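PDB 5GV0: lysosome-associated membrane glycoprotein 1 from Mus musculus, which is a heavily glycosylated protein of the lysosomal membrane that assembles with other LAMP molecules. Local coordinates for residues I43-L57 with K61-M75. Numbering follows the deposited sequence.
Sequences ISPNDTSSGSCGINL and KVENKNRALELQFGM. With NAG (2-acetamido-2-deoxy-beta-D-glucopyranose), chain F; NAG (2-acetamido-2-deoxy-beta-D-glucopyranose), chain E; SO4 (sulfate ion), chain C.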
ATOM      1  N   ILE A  43       8.987  -2.103   3.916  1.00 11.98           N
ATOM      2  CA  ILE A  43       7.999  -2.978   4.512  1.00 12.88           C
ATOM      3  C   ILE A  43       8.618  -4.363   4.532  1.00 15.23           C
ATOM      4  O   ILE A  43       9.064  -4.877   3.507  1.00 15.31           O
ATOM      5  CB  ILE A  43       6.691  -2.971   3.738  1.00 10.89           C
ATOM      6  CG1 ILE A  43       6.084  -1.567   3.736  1.00 22.70           C
ATOM      7  CG2 ILE A  43       5.727  -3.985   4.343  1.00 13.29           C
ATOM      8  CD1 ILE A  43       6.036  -0.908   5.095  1.00 23.06           C
ATOM      9  N   SER A  44       8.681  -4.940   5.721  1.00 17.19           N
ATOM     10  CA  SER A  44       9.399  -6.182   5.934  1.00 20.61           C
ATOM     11  C   SER A  44       8.476  -7.381   5.822  1.00 20.40           C
ATOM     12  O   SER A  44       7.308  -7.305   6.189  1.00 15.44           O
ATOM     13  CB  SER A  44      10.069  -6.162   7.305  1.00 21.04           C
ATOM     14  OG  SER A  44      10.632  -7.423   7.608  1.00 26.45           O
ATOM     15  N   PRO A  45       9.006  -8.505   5.326  1.00 26.70           N
ATOM     16  CA  PRO A  45       8.268  -9.769   5.351  1.00 27.13           C
ATOM     17  C   PRO A  45       7.889 -10.146   6.787  1.00 22.20           C
ATOM     18  O   PRO A  45       6.899 -10.845   7.015  1.00 25.08           O
ATOM     19  CB  PRO A  45       9.268 -10.768   4.749  1.00 24.41           C
ATOM     20  CG  PRO A  45      10.606 -10.126   4.924  1.00 37.34           C
ATOM     21  CD  PRO A  45      10.357  -8.664   4.759  1.00 27.92           C
ATOM     22  N   ASN A  46       8.670  -9.642   7.737  1.00 18.04           N
ATOM     23  CA  ASN A  46       8.481  -9.904   9.160  1.00 17.27           C
ATOM     24  C   ASN A  46       7.305  -9.173   9.780  1.00 18.47           C
ATOM     25  O   ASN A  46       6.868  -9.511  10.876  1.00 18.66           O
ATOM     26  CB  ASN A  46       9.743  -9.525   9.928  1.00 19.79           C
ATOM     27  CG  ASN A  46      10.953 -10.302   9.469  1.00 23.55           C
ATOM     28  OD1 ASN A  46      10.831 -11.437   9.012  1.00 26.11           O
ATOM     29  ND2 ASN A  46      12.127  -9.695   9.582  1.00 29.97           N
ATOM     30  N   ASP A  47       6.809  -8.152   9.089  1.00 15.22           N
ATOM     31  CA  ASP A  47       5.736  -7.336   9.638  1.00 14.37           C
ATOM     32  C   ASP A  47       4.463  -8.143   9.849  1.00 16.26           C
ATOM     33  O   ASP A  47       4.190  -9.102   9.130  1.00 16.44           O
ATOM     34  CB  ASP A  47       5.426  -6.149   8.727  1.00 12.51           C
ATOM     35  CG  ASP A  47       6.553  -5.135   8.675  1.00 17.31           C
ATOM     36  OD1 ASP A  47       7.435  -5.165   9.561  1.00 21.70           O
ATOM     37  OD2 ASP A  47       6.541  -4.299   7.746  1.00 20.59           O
ATOM     38  N   THR A  48       3.691  -7.728  10.844  1.00 13.51           N
ATOM     39  CA  THR A  48       2.383  -8.295  11.108  1.00 15.34           C
ATOM     40  C   THR A  48       1.396  -7.729  10.104  1.00 14.61           C
ATOM     41  O   THR A  48       1.328  -6.513   9.930  1.00 15.31           O
ATOM     42  CB  THR A  48       1.924  -7.964  12.527  1.00 17.94           C
ATOM     43  OG1 THR A  48       2.806  -8.589  13.471  1.00 20.00           O
ATOM     44  CG2 THR A  48       0.506  -8.444  12.757  1.00 18.26           C
ATOM     45  N   SER A  49       0.649  -8.587   9.424  1.00 12.53           N
ATOM     46  CA  SER A  49      -0.347  -8.095   8.479  1.00 12.87           C
ATOM     47  C   SER A  49      -1.762  -8.570   8.794  1.00 13.86           C
ATOM     48  O   SER A  49      -1.984  -9.652   9.345  1.00 14.46           O
ATOM     49  CB  SER A  49       0.017  -8.487   7.046  1.00 19.59           C
ATOM     50  OG  SER A  49      -0.001  -9.890   6.874  1.00 24.73           O
ATOM     51  N   SER A  50      -2.722  -7.735   8.428  1.00 11.41           N
ATOM     52  CA  SER A  50      -4.131  -8.016   8.625  1.00  9.72           C
ATOM     53  C   SER A  50      -4.894  -7.123   7.674  1.00 11.60           C
ATOM     54  O   SER A  50      -4.294  -6.297   6.995  1.00 12.82           O
ATOM     55  CB  SER A  50      -4.556  -7.754  10.070  1.00 14.39           C
ATOM     56  OG  SER A  50      -4.403  -6.381  10.403  1.00 14.98           O
ATOM     57  N   GLY A  51      -6.208  -7.275   7.616  1.00 10.74           N
ATOM     58  CA  GLY A  51      -6.981  -6.427   6.730  1.00 10.98           C
ATOM     59  C   GLY A  51      -8.466  -6.601   6.924  1.00 11.73           C
ATOM     60  O   GLY A  51      -8.909  -7.360   7.783  1.00 13.06           O
ATOM     61  N   SER A  52      -9.248  -5.885   6.129  1.00 11.14           N
ATOM     62  CA  SER A  52     -10.695  -5.977   6.235  1.00 10.50           C
ATOM     63  C   SER A  52     -11.348  -5.849   4.870  1.00 11.42           C
ATOM     64  O   SER A  52     -10.794  -5.259   3.946  1.00 12.94           O
ATOM     65  CB  SER A  52     -11.240  -4.916   7.192  1.00 11.87           C
ATOM     66  OG  SER A  52     -10.985  -3.602   6.720  1.00 15.06           O
ATOM     67  N   CYS A  53     -12.539  -6.417   4.760  1.00 12.36           N
ATOM     68  CA  CYS A  53     -13.270  -6.466   3.504  1.00 11.12           C
ATOM     69  C   CYS A  53     -14.548  -5.640   3.544  1.00 12.48           C
ATOM     70  O   CYS A  53     -15.106  -5.402   4.606  1.00 16.72           O
ATOM     71  CB  CYS A  53     -13.621  -7.918   3.157  1.00 12.39           C
ATOM     72  SG  CYS A  53     -12.195  -9.008   2.957  1.00 14.21           S
ATOM     73  N   GLY A  54     -15.020  -5.240   2.371  1.00 13.22           N
ATOM     74  CA  GLY A  54     -16.288  -4.543   2.217  1.00 14.84           C
ATOM     75  C   GLY A  54     -16.570  -4.367   0.742  1.00 17.11           C
ATOM     76  O   GLY A  54     -15.740  -4.730  -0.093  1.00 17.78           O
ATOM     77  N   ILE A  55     -17.729  -3.812   0.399  1.00 18.41           N
ATOM     78  CA  ILE A  55     -18.019  -3.562  -1.008  1.00 17.99           C
ATOM     79  C   ILE A  55     -17.616  -2.152  -1.446  1.00 13.53           C
ATOM     80  O   ILE A  55     -17.636  -1.856  -2.636  1.00 19.93           O
ATOM     81  CB  ILE A  55     -19.506  -3.787  -1.334  1.00 18.91           C
ATOM     82  CG1 ILE A  55     -20.391  -2.912  -0.447  1.00 23.75           C
ATOM     83  CG2 ILE A  55     -19.871  -5.258  -1.178  1.00 26.08           C
ATOM     84  CD1 ILE A  55     -21.870  -3.088  -0.713  1.00 41.08           C
ATOM     85  N   ASN A  56     -17.240  -1.294  -0.500  1.00 13.95           N
ATOM     86  CA  ASN A  56     -16.748   0.047  -0.842  1.00 14.87           C
ATOM     87  C   ASN A  56     -15.303   0.263  -0.418  1.00 15.74           C
ATOM     88  O   ASN A  56     -14.579   1.062  -1.026  1.00 15.15           O
ATOM     89  CB  ASN A  56     -17.619   1.137  -0.205  1.00 14.31           C
ATOM     90  CG  ASN A  56     -19.053   1.093  -0.686  1.00 19.17           C
ATOM     91  OD1 ASN A  56     -19.327   1.285  -1.869  1.00 19.88           O
ATOM     92  ND2 ASN A  56     -19.977   0.841   0.234  1.00 21.17           N
ATOM     93  N   LEU A  57     -14.894  -0.452   0.625  1.00 11.91           N
ATOM     94  CA  LEU A  57     -13.580  -0.265   1.221  1.00 11.19           C
ATOM     95  C   LEU A  57     -12.926  -1.584   1.576  1.00 10.43           C
ATOM     96  O   LEU A  57     -13.507  -2.406   2.287  1.00 12.07           O
ATOM     97  CB  LEU A  57     -13.685   0.600   2.476  1.00 12.44           C
ATOM     98  CG  LEU A  57     -12.421   0.731   3.328  1.00 13.36           C
ATOM     99  CD1 LEU A  57     -11.374   1.564   2.606  1.00 15.32           C
ATOM    100  CD2 LEU A  57     -12.742   1.339   4.687  1.00 17.78           C
ATOM    101  N   LYS A  61      -3.340  -3.739   6.509  1.00 11.29           N
ATOM    102  CA  LYS A  61      -2.469  -3.089   7.479  1.00 10.34           C
ATOM    103  C   LYS A  61      -1.226  -3.929   7.731  1.00 12.45           C
ATOM    104  O   LYS A  61      -1.316  -5.116   8.029  1.00 13.71           O
ATOM    105  CB  LYS A  61      -3.203  -2.830   8.791  1.00 10.19           C
ATOM    106  CG  LYS A  61      -2.387  -2.034   9.796  1.00 16.06           C
ATOM    107  CD  LYS A  61      -3.121  -1.858  11.111  1.00 19.08           C
ATOM    108  CE  LYS A  61      -4.346  -0.974  10.973  1.00 24.34           C
ATOM    109  NZ  LYS A  61      -4.908  -0.651  12.318  1.00 27.32           N
ATOM    110  N   VAL A  62      -0.066  -3.299   7.588  1.00 10.24           N
ATOM    111  CA  VAL A  62       1.206  -3.958   7.823  1.00 11.07           C
ATOM    112  C   VAL A  62       1.945  -3.195   8.916  1.00 11.69           C
ATOM    113  O   VAL A  62       2.157  -1.983   8.817  1.00 13.81           O
ATOM    114  CB  VAL A  62       2.051  -4.058   6.524  1.00 16.93           C
ATOM    115  CG1 VAL A  62       1.295  -4.871   5.482  1.00 18.97           C
ATOM    116  CG2 VAL A  62       2.371  -2.687   5.956  1.00 20.75           C
ATOM    117  N   GLU A  63       2.321  -3.892   9.978  1.00 13.43           N
ATOM    118  CA  GLU A  63       2.830  -3.179  11.136  1.00 14.83           C
ATOM    119  C   GLU A  63       3.914  -3.916  11.902  1.00 16.40           C
ATOM    120  O   GLU A  63       4.085  -5.133  11.783  1.00 15.57           O
ATOM    121  CB  GLU A  63       1.677  -2.844  12.085  1.00 18.61           C
ATOM    122  CG  GLU A  63       0.908  -4.049  12.603  1.00 20.28           C
ATOM    123  CD  GLU A  63      -0.366  -3.648  13.327  1.00 21.36           C
ATOM    124  OE1 GLU A  63      -0.338  -2.665  14.102  1.00 26.17           O
ATOM    125  OE2 GLU A  63      -1.402  -4.306  13.115  1.00 15.20           O
ATOM    126  N   ASN A  64       4.653  -3.137  12.680  1.00 16.35           N
ATOM    127  CA  ASN A  64       5.576  -3.658  13.668  1.00 19.47           C
ATOM    128  C   ASN A  64       5.531  -2.745  14.890  1.00 21.41           C
ATOM    129  O   ASN A  64       4.610  -1.938  15.026  1.00 21.32           O
ATOM    130  CB  ASN A  64       6.989  -3.774  13.095  1.00 19.42           C
ATOM    131  CG  ASN A  64       7.509  -2.468  12.535  1.00 19.39           C
ATOM    132  OD1 ASN A  64       7.377  -1.412  13.150  1.00 21.60           O
ATOM    133  ND2 ASN A  64       8.112  -2.536  11.355  1.00 28.39           N
ATOM    134  N   LYS A  65       6.521  -2.865  15.768  1.00 25.92           N
ATOM    135  CA  LYS A  65       6.512  -2.136  17.033  1.00 31.32           C
ATOM    136  C   LYS A  65       6.535  -0.614  16.858  1.00 26.23           C
ATOM    137  O   LYS A  65       5.952   0.115  17.658  1.00 31.94           O
ATOM    138  CB  LYS A  65       7.700  -2.579  17.892  1.00 34.55           C
ATOM    139  CG  LYS A  65       7.668  -2.058  19.320  1.00 43.66           C
ATOM    140  CD  LYS A  65       8.822  -2.621  20.138  1.00 49.03           C
ATOM    141  CE  LYS A  65      10.163  -2.115  19.631  1.00 48.57           C
ATOM    142  NZ  LYS A  65      10.298  -0.639  19.792  1.00 57.63           N
ATOM    143  N   ASN A  66       7.196  -0.140  15.807  1.00 20.00           N
ATOM    144  CA  ASN A  66       7.414   1.294  15.635  1.00 23.08           C
ATOM    145  C   ASN A  66       6.628   1.934  14.500  1.00 20.33           C
ATOM    146  O   ASN A  66       6.754   3.134  14.257  1.00 19.34           O
ATOM    147  CB  ASN A  66       8.902   1.570  15.414  1.00 24.85           C
ATOM    148  CG  ASN A  66       9.714   1.457  16.688  1.00 40.49           C
ATOM    149  OD1 ASN A  66      10.589   0.599  16.807  1.00 43.65           O
ATOM    150  ND2 ASN A  66       9.432   2.331  17.648  1.00 45.17           N
ATOM    151  N   ARG A  67       5.806   1.150  13.813  1.00 17.89           N
ATOM    152  CA  ARG A  67       5.209   1.629  12.574  1.00 16.68           C
ATOM    153  C   ARG A  67       3.977   0.832  12.186  1.00 14.88           C
ATOM    154  O   ARG A  67       3.964  -0.392  12.295  1.00 16.79           O
ATOM    155  CB  ARG A  67       6.242   1.557  11.451  1.00 16.88           C
ATOM    156  CG  ARG A  67       5.797   2.122  10.116  1.00 29.79           C
ATOM    157  CD  ARG A  67       6.330   1.259   8.985  1.00 45.11           C
ATOM    158  NE  ARG A  67       5.518   0.063   8.815  1.00 38.42           N
ATOM    159  CZ  ARG A  67       5.995  -1.145   8.532  1.00 32.75           C
ATOM    160  NH1 ARG A  67       7.300  -1.346   8.385  1.00 31.26           N
ATOM    161  NH2 ARG A  67       5.154  -2.158   8.398  1.00 20.77           N
ATOM    162  N   ALA A  68       2.942   1.529  11.730  1.00 14.28           N
ATOM    163  CA  ALA A  68       1.783   0.872  11.153  1.00 11.94           C
ATOM    164  C   ALA A  68       1.404   1.563   9.859  1.00 11.99           C
ATOM    165  O   ALA A  68       1.190   2.777   9.834  1.00 14.54           O
ATOM    166  CB  ALA A  68       0.612   0.874  12.131  1.00 15.41           C
ATOM    167  N   LEU A  69       1.343   0.785   8.786  1.00 10.80           N
ATOM    168  CA  LEU A  69       0.954   1.284   7.474  1.00 10.54           C
ATOM    169  C   LEU A  69      -0.347   0.648   7.043  1.00 11.17           C
ATOM    170  O   LEU A  69      -0.436  -0.578   6.997  1.00 10.66           O
ATOM    171  CB  LEU A  69       2.033   0.976   6.438  1.00 10.27           C
ATOM    172  CG  LEU A  69       1.642   1.263   4.981  1.00 11.37           C
ATOM    173  CD1 LEU A  69       1.554   2.762   4.727  1.00 12.79           C
ATOM    174  CD2 LEU A  69       2.633   0.611   4.013  1.00 16.15           C
ATOM    175  N   GLU A  70      -1.345   1.462   6.705  1.00  9.10           N
ATOM    176  CA  GLU A  70      -2.594   0.909   6.181  1.00 10.20           C
ATOM    177  C   GLU A  70      -2.846   1.415   4.778  1.00 10.42           C
ATOM    178  O   GLU A  70      -2.792   2.620   4.504  1.00 11.15           O
ATOM    179  CB  GLU A  70      -3.792   1.242   7.070  1.00 10.53           C
ATOM    180  CG  GLU A  70      -5.091   0.570   6.574  1.00 12.25           C
ATOM    181  CD  GLU A  70      -6.255   0.792   7.510  1.00 15.83           C
ATOM    182  OE1 GLU A  70      -6.756   1.930   7.566  1.00 18.79           O
ATOM    183  OE2 GLU A  70      -6.665  -0.173   8.193  1.00 18.96           O
ATOM    184  N   LEU A  71      -3.112   0.473   3.887  1.00  9.71           N
ATOM    185  CA  LEU A  71      -3.505   0.770   2.521  1.00  8.48           C
ATOM    186  C   LEU A  71      -5.004   0.614   2.426  1.00 10.52           C
ATOM    187  O   LEU A  71      -5.570  -0.371   2.921  1.00 11.98           O
ATOM    188  CB  LEU A  71      -2.818  -0.165   1.534  1.00 10.85           C
ATOM    189  CG  LEU A  71      -1.304  -0.254   1.635  1.00 13.24           C
ATOM    190  CD1 LEU A  71      -0.776  -1.205   0.576  1.00 17.17           C
ATOM    191  CD2 LEU A  71      -0.688   1.128   1.493  1.00 14.35           C
ATOM    192  N   GLN A  72      -5.658   1.581   1.802  1.00  9.64           N
ATOM    193  CA  GLN A  72      -7.098   1.523   1.615  1.00 11.57           C
ATOM    194  C   GLN A  72      -7.403   1.479   0.134  1.00 10.34           C
ATOM    195  O   GLN A  72      -6.906   2.298  -0.632  1.00 10.92           O
ATOM    196  CB  GLN A  72      -7.782   2.722   2.278  1.00 10.95           C
ATOM    197  CG  GLN A  72      -7.441   2.858   3.747  1.00 14.91           C
ATOM    198  CD  GLN A  72      -8.455   3.669   4.528  1.00 22.20           C
ATOM    199  OE1 GLN A  72      -9.246   4.417   3.958  1.00 24.33           O
ATOM    200  NE2 GLN A  72      -8.438   3.517   5.847  1.00 24.81           N
ATOM    201  N   PHE A  73      -8.198   0.496  -0.266  1.00 10.33           N
ATOM    202  CA  PHE A  73      -8.588   0.332  -1.656  1.00  9.95           C
ATOM    203  C   PHE A  73     -10.059   0.680  -1.808  1.00 10.75           C
ATOM    204  O   PHE A  73     -10.878   0.367  -0.942  1.00 11.60           O
ATOM    205  CB  PHE A  73      -8.327  -1.100  -2.133  1.00 10.07           C
ATOM    206  CG  PHE A  73      -6.874  -1.457  -2.179  1.00 10.33           C
ATOM    207  CD1 PHE A  73      -6.217  -1.892  -1.037  1.00 10.89           C
ATOM    208  CD2 PHE A  73      -6.158  -1.329  -3.354  1.00 10.81           C
ATOM    209  CE1 PHE A  73      -4.860  -2.204  -1.074  1.00 12.39           C
ATOM    210  CE2 PHE A  73      -4.808  -1.636  -3.396  1.00 11.96           C
ATOM    211  CZ  PHE A  73      -4.160  -2.073  -2.261  1.00 10.72           C
ATOM    212  N   GLY A  74     -10.381   1.340  -2.911  1.00  9.69           N
ATOM    213  CA  GLY A  74     -11.748   1.694  -3.214  1.00 10.79           C
ATOM    214  C   GLY A  74     -12.127   1.189  -4.580  1.00 13.20           C
ATOM    215  O   GLY A  74     -11.295   0.715  -5.349  1.00 11.92           O
ATOM    216  N   MET A  75     -13.408   1.285  -4.888  1.00 19.64           N
ATOM    217  CA  MET A  75     -13.837   0.972  -6.228  1.00 23.80           C
ATOM    218  C   MET A  75     -15.125   1.675  -6.548  1.00 29.86           C
ATOM    219  O   MET A  75     -15.898   2.047  -5.666  1.00 29.89           O
ATOM    220  CB  MET A  75     -13.994  -0.533  -6.421  1.00 21.83           C
ATOM    221  CG  MET A  75     -15.033  -1.181  -5.566  1.00 27.82           C
ATOM    222  SD  MET A  75     -15.635  -2.588  -6.492  1.00 27.94           S
ATOM    223  CE  MET A  75     -16.832  -1.799  -7.557  1.00 22.59           C
TER
HETATM  224  C1  NAG F 405     -20.877  -9.598   1.016  1.00 27.69           C
HETATM  225  C2  NAG F 405     -20.549  -8.165   1.455  1.00 26.83           C
HETATM  226  C3  NAG F 405     -21.827  -7.410   1.833  1.00 29.66           C
HETATM  227  C4  NAG F 405     -22.867  -7.522   0.727  1.00 35.42           C
HETATM  228  C5  NAG F 405     -23.101  -8.990   0.394  1.00 31.22           C
HETATM  229  C6  NAG F 405     -24.089  -9.200  -0.730  1.00 38.45           C
HETATM  230  C7  NAG F 405     -18.298  -8.000   2.430  1.00 21.83           C
HETATM  231  C8  NAG F 405     -17.487  -8.074   3.687  1.00 18.96           C
HETATM  232  N2  NAG F 405     -19.617  -8.183   2.572  1.00 23.43           N
HETATM  233  O3  NAG F 405     -21.518  -6.039   2.063  1.00 28.39           O
HETATM  234  O4  NAG F 405     -24.095  -6.932   1.140  1.00 34.24           O
HETATM  235  O5  NAG F 405     -21.859  -9.573  -0.025  1.00 34.01           O
HETATM  236  O6  NAG F 405     -23.499  -8.938  -1.996  1.00 42.42           O
HETATM  237  O7  NAG F 405     -17.787  -7.780   1.339  1.00 22.99           O
HETATM  238  C1  NAG E 404      -2.913   5.168  14.270  1.00 18.85           C
HETATM  239  C2  NAG E 404      -3.781   4.043  13.706  1.00 19.74           C
HETATM  240  C3  NAG E 404      -5.257   4.330  13.968  1.00 24.39           C
HETATM  241  C4  NAG E 404      -5.491   4.621  15.445  1.00 37.13           C
HETATM  242  C5  NAG E 404      -4.551   5.726  15.913  1.00 26.92           C
HETATM  243  C6  NAG E 404      -4.653   6.000  17.395  1.00 35.64           C
HETATM  244  C7  NAG E 404      -3.042   2.754  11.746  1.00 23.98           C
HETATM  245  C8  NAG E 404      -2.840   2.772  10.261  1.00 23.44           C
HETATM  246  N2  NAG E 404      -3.537   3.875  12.282  1.00 19.87           N
HETATM  247  O3  NAG E 404      -6.024   3.196  13.581  1.00 26.66           O
HETATM  248  O4  NAG E 404      -6.837   5.034  15.653  1.00 37.28           O
HETATM  249  O5  NAG E 404      -3.195   5.340  15.653  1.00 24.46           O
HETATM  250  O6  NAG E 404      -4.114   4.928  18.158  1.00 47.24           O
HETATM  251  O7  NAG E 404      -2.776   1.769  12.427  1.00 27.32           O
HETATM  252  S   SO4 C 402     -18.281  -1.227   3.063  1.00 20.43           S
HETATM  253  O1  SO4 C 402     -19.157  -2.304   2.611  1.00 23.26           O
HETATM  254  O2  SO4 C 402     -18.944   0.056   2.837  1.00 24.99           O
HETATM  255  O3  SO4 C 402     -18.005  -1.374   4.488  1.00 22.26           O
HETATM  256  O4  SO4 C 402     -17.037  -1.277   2.295  1.00 17.74           O
HETATM  257  O   HOH W   1      -1.746  -5.825  11.031  1.00 15.24           O
HETATM  258  O   HOH W   2     -15.239   2.666  -3.058  1.00 19.65           O
HETATM  259  O   HOH W   3     -17.727   2.014  -4.004  1.00 26.42           O
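Ile-43 lays its CD1 methyl over the centre of the Arg-67 guanidinium, 3.4 Å from CZ, while its CG2 branch meets Val-62 CG2 and CD1 reaches Leu-69 CD2. The acceptor atoms lie in the guanidinium plane, although the Asp-47 carboxylate is turned 67° against it: NH2 gives a nearly straight bond to Asp-47 OD2 (2.6 Å), the core of a salt bridge, and NH1 adds a weak one. NH2 also bonds to Val-62 O (3.0 Å), above that carbonyl's plane and across from Leu-69 N. Bends at chi2 (-142°) and chi3 (79°) shorten the arginine chain and turn its head toward Asp-47. Asp-47 closes a type I turn that begins at Ser-44, whose N meets OD2 on the carboxylate face opposite Arg-67, whereas OD1 takes a longer bond from Asn-64 ND2 (3.3 Å). Strand 48-52 pairs antiparallel with 61-64: Thr-48 and Glu-63, then Ser-50 and Lys-61, exchange backbone bonds, including Lys-61 N to Ser-50 O at 2.8 Å. Tyr-7 and Leu-23 of the other sheet pack on Ile-43, as in the beta-prism fold of LAMP domains. A buried arginine held by carboxylate, carbonyl and methyl is thus fixed in rotation, its charge probably offset largely by Asp-47.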